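Local coordinates for protein kallikrein-10 (Homo sapiens, PDB 5LPE) that is a secreted, zymogen-like serine peptidase of the trypsin family that is inhibited by zinc and has a tumour-suppressor role in breast and prostate cancer, at residues W38-A43 against L96-L101; Q15-S20 against A30-D35. All coordinates share one frame; numbering follows the deposited sequence.

Interaction 1: W38-A43 against L96-L101; sequences WVLTAA and LMLLKL
Strands 38-41 and 97-101 run antiparallel at 153°, joined by four backbone hydrogen bonds in two reciprocal pairs, Val39 with Leu99 and Thr41 with Met97. Val39 N donates to Leu99 O over 2.8 Å. Trp38, Leu40, Leu98 and Lys100 share one face of the sheet. There the aliphatic start of Lys100 lies over the six-membered ring of Trp38, a CH-pi contact in which Lys100 CB is 3.9 Å from the ring centroid. The same ring meets Leu98, where Trp38 CZ3 is 3.8 Å from Leu98 CB, and the two side chains cross at about a right angle. The ring reaches both residues because CG of Trp38 stands anti to its carbonyl carbon (chi1 -72°). An alanine in place of this tryptophan is likely to leave the methylenes of Lys100 without their aromatic floor and open a gap beside Leu98. CD1 of Leu40 touches CD2 of Leu98, and helix 224-230 packs against both leucines. The other face carries Val39, Thr41, Met97 and Leu99. The bend at chi3 of Met97 (54°) brings its CE to 3.5 Å from Thr41 CG2, while Thr41 OG1 is hydrogen-bonded to Ala30 O. Near His44 and Asp95, charge-relay residues by similarity, apolar packing on both faces covers four bonds in which N and O of Val39, Thr41, Met97 and Leu99 satisfy one another; Leu40 and Leu98 bond to strands beyond, at Val32 and Val74.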
loop_
_atom_site.group_PDB
_atom_site.type_symbol
_atom_site.label_atom_id
_atom_site.label_comp_id
_atom_site.label_asym_id
_atom_site.label_seq_id
_atom_site.Cartn_x
_atom_site.Cartn_y
_atom_site.Cartn_z
ATOM N N TRP A 38 -7.336 6.432 -10.540
ATOM C CA TRP A 38 -6.045 6.636 -9.895
ATOM C C TRP A 38 -5.702 5.531 -8.913
ATOM O O TRP A 38 -6.529 5.126 -8.094
ATOM C CB TRP A 38 -6.003 7.958 -9.155
ATOM C CG TRP A 38 -5.943 9.120 -10.049
ATOM C CD1 TRP A 38 -6.988 9.853 -10.501
ATOM C CD2 TRP A 38 -4.758 9.710 -10.603
ATOM N NE1 TRP A 38 -6.532 10.874 -11.294
ATOM C CE2 TRP A 38 -5.166 10.801 -11.380
ATOM C CE3 TRP A 38 -3.386 9.423 -10.501
ATOM C CZ2 TRP A 38 -4.262 11.605 -12.059
ATOM C CZ3 TRP A 38 -2.496 10.213 -11.180
ATOM C CH2 TRP A 38 -2.930 11.295 -11.945
ATOM N N VAL A 39 -4.449 5.083 -8.980
ATOM C CA VAL A 39 -3.910 4.074 -8.082
ATOM C C VAL A 39 -2.689 4.667 -7.403
ATOM O O VAL A 39 -1.929 5.416 -8.023
ATOM C CB VAL A 39 -3.557 2.774 -8.824
ATOM C CG1 VAL A 39 -2.928 1.764 -7.866
ATOM C CG2 VAL A 39 -4.784 2.184 -9.462
ATOM N N LEU A 40 -2.521 4.374 -6.118
ATOM C CA LEU A 40 -1.382 4.871 -5.374
ATOM C C LEU A 40 -0.536 3.704 -4.908
ATOM O O LEU A 40 -1.057 2.683 -4.446
ATOM C CB LEU A 40 -1.792 5.714 -4.175
ATOM C CG LEU A 40 -0.620 6.296 -3.365
ATOM C CD1 LEU A 40 -0.442 7.774 -3.550
ATOM C CD2 LEU A 40 -0.895 6.047 -1.928
ATOM N N THR A 41 0.775 3.881 -5.018
ATOM C CA THR A 41 1.736 2.853 -4.681
ATOM C C THR A 41 3.054 3.526 -4.313
ATOM O O THR A 41 3.192 4.750 -4.374
ATOM C CB THR A 41 1.899 1.873 -5.849
ATOM O OG1 THR A 41 2.832 0.845 -5.495
ATOM C CG2 THR A 41 2.378 2.596 -7.097
ATOM N N ALA A 42 4.033 2.705 -3.945
ATOM C CA ALA A 42 5.342 3.221 -3.587
ATOM C C ALA A 42 6.076 3.693 -4.832
ATOM O O ALA A 42 6.037 3.039 -5.874
ATOM C CB ALA A 42 6.150 2.148 -2.862
ATOM N N ALA A 43 6.752 4.839 -4.717
ATOM C CA ALA A 43 7.557 5.337 -5.828
ATOM C C ALA A 43 8.610 4.328 -6.281
ATOM O O ALA A 43 8.899 4.243 -7.481
ATOM C CB ALA A 43 8.222 6.656 -5.449
ATOM N N LEU A 96 6.146 7.413 -2.827
ATOM C CA LEU A 96 4.735 7.459 -3.152
ATOM C C LEU A 96 4.672 7.749 -4.636
ATOM O O LEU A 96 5.434 8.572 -5.142
ATOM C CB LEU A 96 4.010 8.561 -2.381
ATOM C CG LEU A 96 2.942 8.106 -1.402
ATOM C CD1 LEU A 96 3.516 7.052 -0.498
ATOM C CD2 LEU A 96 2.448 9.308 -0.629
ATOM N N MET A 97 3.783 7.070 -5.332
ATOM C CA MET A 97 3.646 7.294 -6.761
ATOM C C MET A 97 2.170 7.140 -7.085
ATOM O O MET A 97 1.515 6.209 -6.596
ATOM C CB MET A 97 4.515 6.304 -7.544
ATOM C CG MET A 97 4.469 6.434 -9.030
ATOM S SD MET A 97 5.492 5.199 -9.889
ATOM C CE MET A 97 4.896 3.665 -9.206
ATOM N N LEU A 98 1.640 8.069 -7.869
ATOM C CA LEU A 98 0.257 7.998 -8.305
ATOM C C LEU A 98 0.245 7.505 -9.743
ATOM O O LEU A 98 0.914 8.079 -10.613
ATOM C CB LEU A 98 -0.452 9.344 -8.134
ATOM C CG LEU A 98 -0.895 9.496 -6.671
ATOM C CD1 LEU A 98 -1.161 10.923 -6.267
ATOM C CD2 LEU A 98 -2.121 8.620 -6.398
ATOM N N LEU A 99 -0.464 6.404 -9.970
ATOM C CA LEU A 99 -0.625 5.811 -11.289
ATOM C C LEU A 99 -1.995 6.187 -11.835
ATOM O O LEU A 99 -3.017 5.937 -11.184
ATOM C CB LEU A 99 -0.477 4.292 -11.217
ATOM C CG LEU A 99 0.952 3.826 -10.947
ATOM C CD1 LEU A 99 1.182 2.447 -11.504
ATOM C CD2 LEU A 99 1.975 4.789 -11.528
ATOM N N LYS A 100 -2.023 6.781 -13.020
ATOM C CA LYS A 100 -3.296 7.075 -13.654
ATOM C C LYS A 100 -3.707 5.923 -14.564
ATOM O O LYS A 100 -2.912 5.459 -15.382
ATOM C CB LYS A 100 -3.234 8.377 -14.441
ATOM C CG LYS A 100 -4.626 8.877 -14.804
ATOM C CD LYS A 100 -4.629 9.547 -16.149
ATOM C CE LYS A 100 -5.680 10.630 -16.198
ATOM N NZ LYS A 100 -6.945 10.142 -15.630
ATOM N N LEU A 101 -4.946 5.461 -14.421
ATOM C CA LEU A 101 -5.453 4.404 -15.290
ATOM C C LEU A 101 -5.889 4.965 -16.646
ATOM O O LEU A 101 -6.494 6.040 -16.738
ATOM C CB LEU A 101 -6.617 3.665 -14.624
ATOM C CG LEU A 101 -6.353 3.021 -13.260
ATOM C CD1 LEU A 101 -7.501 2.096 -12.835
ATOM C CD2 LEU A 101 -5.023 2.285 -13.255
#

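Interaction 2: Q15-S20 against A30-D35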
loop_
_atom_site.group_PDB
_atom_site.type_symbol
_atom_site.label_atom_id
_atom_site.label_comp_id
_atom_site.label_asym_id
_atom_site.label_seq_id
_atom_site.Cartn_x
_atom_site.Cartn_y
_atom_site.Cartn_z
ATOM N N GLN A 15 -11.594 -5.886 0.560
ATOM C CA GLN A 15 -10.510 -5.325 -0.241
ATOM C C GLN A 15 -10.866 -5.130 -1.716
ATOM O O GLN A 15 -10.120 -5.575 -2.602
ATOM C CB GLN A 15 -9.255 -6.176 -0.103
ATOM C CG GLN A 15 -8.605 -6.058 1.272
ATOM C CD GLN A 15 -9.194 -7.030 2.265
ATOM O OE1 GLN A 15 -9.193 -8.228 2.032
ATOM N NE2 GLN A 15 -9.705 -6.523 3.373
ATOM N N PRO A 16 -11.968 -4.434 -2.027
ATOM C CA PRO A 16 -12.262 -4.103 -3.433
ATOM C C PRO A 16 -11.292 -3.112 -4.040
ATOM O O PRO A 16 -11.279 -2.950 -5.263
ATOM C CB PRO A 16 -13.673 -3.507 -3.362
ATOM C CG PRO A 16 -13.728 -2.884 -2.009
ATOM C CD PRO A 16 -12.950 -3.818 -1.113
ATOM N N TRP A 17 -10.516 -2.418 -3.221
ATOM C CA TRP A 17 -9.508 -1.456 -3.643
ATOM C C TRP A 17 -8.146 -2.087 -3.909
ATOM O O TRP A 17 -7.232 -1.381 -4.336
ATOM C CB TRP A 17 -9.356 -0.400 -2.550
ATOM C CG TRP A 17 -9.234 -1.063 -1.195
ATOM C CD1 TRP A 17 -8.130 -1.673 -0.682
ATOM C CD2 TRP A 17 -10.268 -1.219 -0.212
ATOM N NE1 TRP A 17 -8.407 -2.182 0.564
ATOM C CE2 TRP A 17 -9.711 -1.912 0.875
ATOM C CE3 TRP A 17 -11.601 -0.818 -0.139
ATOM C CZ2 TRP A 17 -10.440 -2.217 2.012
ATOM C CZ3 TRP A 17 -12.315 -1.123 0.983
ATOM C CH2 TRP A 17 -11.740 -1.812 2.044
ATOM N N GLN A 18 -7.976 -3.374 -3.622
ATOM C CA GLN A 18 -6.704 -4.045 -3.864
ATOM C C GLN A 18 -6.359 -4.046 -5.348
ATOM O O GLN A 18 -7.203 -4.351 -6.193
ATOM C CB GLN A 18 -6.761 -5.483 -3.344
ATOM C CG GLN A 18 -5.410 -6.103 -3.076
ATOM C CD GLN A 18 -4.713 -5.501 -1.867
ATOM O OE1 GLN A 18 -5.260 -4.616 -1.198
ATOM N NE2 GLN A 18 -3.499 -5.993 -1.570
ATOM N N VAL A 19 -5.104 -3.714 -5.664
ATOM C CA VAL A 19 -4.629 -3.579 -7.040
ATOM C C VAL A 19 -3.288 -4.287 -7.165
ATOM O O VAL A 19 -2.386 -4.060 -6.352
ATOM C CB VAL A 19 -4.481 -2.103 -7.468
ATOM C CG1 VAL A 19 -3.883 -2.019 -8.868
ATOM C CG2 VAL A 19 -5.827 -1.367 -7.419
ATOM N N SER A 20 -3.155 -5.133 -8.185
ATOM C CA SER A 20 -1.879 -5.736 -8.551
ATOM C C SER A 20 -1.327 -5.022 -9.776
ATOM O O SER A 20 -2.049 -4.821 -10.759
ATOM C CB SER A 20 -2.028 -7.230 -8.833
ATOM O OG SER A 20 -3.234 -7.503 -9.513
ATOM N N ALA A 30 2.044 -4.008 -5.398
ATOM C CA ALA A 30 0.642 -3.783 -5.119
ATOM C C ALA A 30 0.390 -2.284 -5.078
ATOM O O ALA A 30 1.312 -1.470 -5.160
ATOM C CB ALA A 30 0.238 -4.462 -3.810
ATOM N N GLY A 31 -0.879 -1.928 -4.940
ATOM C CA GLY A 31 -1.304 -0.538 -4.992
ATOM C C GLY A 31 -2.737 -0.453 -4.525
ATOM O O GLY A 31 -3.415 -1.466 -4.336
ATOM N N VAL A 32 -3.199 0.768 -4.325
ATOM C CA VAL A 32 -4.570 0.956 -3.882
ATOM C C VAL A 32 -5.316 1.812 -4.884
ATOM O O VAL A 32 -4.767 2.748 -5.463
ATOM C CB VAL A 32 -4.639 1.601 -2.492
ATOM C CG1 VAL A 32 -5.910 1.160 -1.794
ATOM C CG2 VAL A 32 -3.453 1.218 -1.720
ATOM N N LEU A 33 -6.599 1.536 -5.017
ATOM C CA LEU A 33 -7.471 2.353 -5.843
ATOM C C LEU A 33 -7.986 3.472 -4.952
ATOM O O LEU A 33 -8.769 3.237 -4.028
ATOM C CB LEU A 33 -8.622 1.520 -6.394
ATOM C CG LEU A 33 -9.425 2.187 -7.500
ATOM C CD1 LEU A 33 -8.582 2.179 -8.758
ATOM C CD2 LEU A 33 -10.727 1.453 -7.714
ATOM N N VAL A 34 -7.498 4.680 -5.190
ATOM C CA VAL A 34 -7.933 5.836 -4.434
ATOM C C VAL A 34 -8.930 6.681 -5.207
ATOM O O VAL A 34 -9.473 7.653 -4.653
ATOM C CB VAL A 34 -6.694 6.659 -4.015
ATOM C CG1 VAL A 34 -5.804 5.801 -3.140
ATOM C CG2 VAL A 34 -5.890 7.088 -5.246
ATOM N N ASP A 35 -9.169 6.352 -6.471
ATOM C CA ASP A 35 -10.081 7.049 -7.352
ATOM C C ASP A 35 -10.353 6.112 -8.515
ATOM O O ASP A 35 -9.553 5.220 -8.795
ATOM C CB ASP A 35 -9.480 8.370 -7.829
ATOM C CG ASP A 35 -10.387 9.104 -8.762
ATOM O OD1 ASP A 35 -11.365 9.675 -8.265
ATOM O OD2 ASP A 35 -10.131 9.097 -9.983
#
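Trp17 lies beside Val32, side chain along side chain, and its CD1 is 3.8 Å from Val32 CG1. The contact belongs to the beta hairpin of strands 18-23 and 26-35, which opens the N-terminal barrel of the trypsin fold. Trp17 sits in a type I turn from Gln15 to Gln18, closed by a bond from Gln18 N to Gln15 O. Its CG is placed between the backbone N and the carbonyl carbon (chi1 47°), which folds the indole back over the start of the turn. One ring face therefore receives CA of Gln15 and CD of Pro16, both offset toward the rim. Val192 of strand 190-193 also touches this tryptophan, and Val32 packs on Pro190, so the hairpin meets the second barrel here.

The strands pair antiparallel at 137°. Val19 and Gly31 form the hydrogen-bonded pair, but both of their bonds are weak, with N-H...O angles near 127°. Gly31 brings no side chain to this pair, so CB of Val19 rests against the backbone of Gly31. One methyl of Val19, CG2, reaches on to Leu33, 4.1 Å from its CB. Val19 and Leu33 both also touch Val39 on the neighbouring strand. Past Leu33 the chain turns a corner at Val34, which with Asp35 forms a classic beta bulge facing Trp38. A straighter bond ties the turn to the end of the pairing: Leu33 N donates to Trp17 O over 3.1 Å, in the carbonyl plane and on a lone pair.

Both contacts belong to the N-terminal barrel of the trypsin fold, with centres about 10 Å apart. Interaction 2 comes first along the chain, then interaction 1. Strands 26-35 and 38-41 are consecutive in the chain and adjacent in the sheet. Across the sheet the order is 18-23, 26-35, 38-41, 97-101. The contacts touch directly: Leu40 N lies 2.8 Å from Val32 O, a probable hydrogen bond. Interaction 1 leads into the loops of His44 and Asp95, which with Asp92 bind the zinc ion. Ala30 of interaction 2 lies near Ser187, the third charge-relay residue by similarity. This sheet thus leads to His44 and Asp95 and borders Ser187, with the active site between the two barrels.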